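Local coordinates for hypothetical Thioesterase Protein SP_1851 (Streptococcus pneumoniae serotype 4, PDB 4XY5) that probably hydrolyses acyl thioesters, as a PaaI-like member of the hotdog thioesterase superfamily, at residues Q56-V61 / A119-F124. The protein carries 1 engineered substitution. Sequence-based numbering, arbitrary orientation.
Sequences QISGLV and ATFTMF
S58 points toward strand 115-127 and carries most of this contact, meeting F121 and M123, two alternate residues on the strand's inward face. Its CB lies over one face of the F121 ring, displaced toward the rim, in a CH-pi contact 4.0 Å from the ring centroid and only 22° off the ring normal. With OG anti to the backbone N (chi1 -180°), the hydroxyl lies beside the CB-CG end of F121, 3.3 Å from F121 CB, and 3.2 Å from M123 SD. This buried OG has no hydrogen-bond partner in the model and sits among carbon and sulfur. The segment axes come within 9.6 Å, crossing at -49°, and the small serine fits between them. Such packing belongs to the hotdog fold, in which a long antiparallel sheet wraps around a central helix, here 47-64. Neighbours from both helix and sheet complete the site: F51, about two turns earlier on the same helix, also meets the F121 ring, while M104 of the adjacent strand 101-109 touches both S58 and M123. One residue on, G59 presents bare backbone, and the tip of the methionine comes over it, M123 CE standing 4.3 Å from G59 CA. Bends about its CB-CG and CG-SD bonds fold the flexible M123 chain so that CG, SD and CE all skirt the serine hydroxyl before the methyl reaches the glycine.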
# COMPACT_ATOMS: atom_id res chain seq x y z
N GLN A 56 5.83 4.69 -14.89
CA GLN A 56 6.79 5.14 -15.89
C GLN A 56 7.56 6.38 -15.38
O GLN A 56 8.79 6.45 -15.46
CB GLN A 56 6.08 5.44 -17.20
CG GLN A 56 7.00 5.85 -18.33
CD GLN A 56 7.89 4.72 -18.82
OE1 GLN A 56 7.83 3.59 -18.33
NE2 GLN A 56 8.73 5.03 -19.80
N ILE A 57 6.83 7.32 -14.80
CA ILE A 57 7.47 8.53 -14.29
C ILE A 57 8.38 8.19 -13.10
O ILE A 57 9.45 8.77 -12.94
CB ILE A 57 6.43 9.64 -13.94
CG1 ILE A 57 6.18 10.54 -15.16
CG2 ILE A 57 6.91 10.53 -12.80
CD1 ILE A 57 5.77 9.79 -16.44
N SER A 58 7.99 7.21 -12.29
CA SER A 58 8.86 6.77 -11.20
C SER A 58 10.18 6.22 -11.75
O SER A 58 11.26 6.48 -11.20
CB SER A 58 8.17 5.71 -10.33
OG SER A 58 9.03 5.30 -9.27
N GLY A 59 10.09 5.46 -12.83
CA GLY A 59 11.28 4.93 -13.47
C GLY A 59 12.15 6.04 -14.01
O GLY A 59 13.38 6.01 -13.87
N LEU A 60 11.52 7.04 -14.62
CA LEU A 60 12.25 8.21 -15.12
C LEU A 60 12.94 8.96 -13.99
O LEU A 60 14.05 9.48 -14.16
CB LEU A 60 11.32 9.14 -15.90
CG LEU A 60 10.79 8.61 -17.25
CD1 LEU A 60 9.73 9.54 -17.78
CD2 LEU A 60 11.91 8.46 -18.27
N VAL A 61 12.32 9.01 -12.81
CA VAL A 61 12.99 9.65 -11.67
C VAL A 61 14.28 8.90 -11.34
O VAL A 61 15.32 9.53 -11.13
CB VAL A 61 12.09 9.71 -10.42
CG1 VAL A 61 12.88 10.19 -9.20
CG2 VAL A 61 10.92 10.63 -10.65
N ALA A 119 0.61 8.31 -5.88
CA ALA A 119 1.16 6.97 -5.68
C ALA A 119 2.53 7.06 -5.06
O ALA A 119 3.20 8.07 -5.17
CB ALA A 119 1.23 6.22 -7.00
N THR A 120 2.95 5.99 -4.38
CA THR A 120 4.28 5.94 -3.82
C THR A 120 4.92 4.65 -4.27
O THR A 120 4.31 3.58 -4.17
CB THR A 120 4.25 6.02 -2.28
OG1 THR A 120 3.73 7.30 -1.90
CG2 THR A 120 5.63 5.85 -1.69
N PHE A 121 6.13 4.76 -4.81
CA PHE A 121 6.86 3.62 -5.34
C PHE A 121 8.10 3.31 -4.54
O PHE A 121 8.88 4.20 -4.25
CB PHE A 121 7.26 3.91 -6.79
CG PHE A 121 6.12 3.90 -7.72
CD1 PHE A 121 5.83 2.77 -8.47
CD2 PHE A 121 5.31 5.02 -7.86
CE1 PHE A 121 4.76 2.76 -9.35
CE2 PHE A 121 4.24 5.00 -8.73
CZ PHE A 121 3.97 3.87 -9.46
N THR A 122 8.27 2.03 -4.19
CA THR A 122 9.47 1.55 -3.54
C THR A 122 10.30 0.82 -4.58
O THR A 122 9.96 -0.28 -5.00
CB THR A 122 9.15 0.61 -2.36
OG1 THR A 122 8.33 1.31 -1.42
CG2 THR A 122 10.42 0.18 -1.66
N MET A 123 11.38 1.46 -5.00
CA MET A 123 12.22 0.94 -6.07
C MET A 123 13.49 0.32 -5.51
O MET A 123 14.06 0.83 -4.55
CB MET A 123 12.57 2.04 -7.07
CG MET A 123 11.44 3.01 -7.41
SD MET A 123 10.21 2.41 -8.61
CE MET A 123 11.19 2.30 -10.12
N PHE A 124 13.92 -0.78 -6.11
CA PHE A 124 15.17 -1.43 -5.75
C PHE A 124 16.25 -0.99 -6.74
O PHE A 124 16.12 -1.20 -7.94
CB PHE A 124 15.00 -2.95 -5.76
CG PHE A 124 16.22 -3.71 -5.31
CD1 PHE A 124 16.56 -3.77 -3.97
CD2 PHE A 124 17.02 -4.37 -6.23
CE1 PHE A 124 17.68 -4.47 -3.56
CE2 PHE A 124 18.14 -5.07 -5.83
CZ PHE A 124 18.47 -5.12 -4.49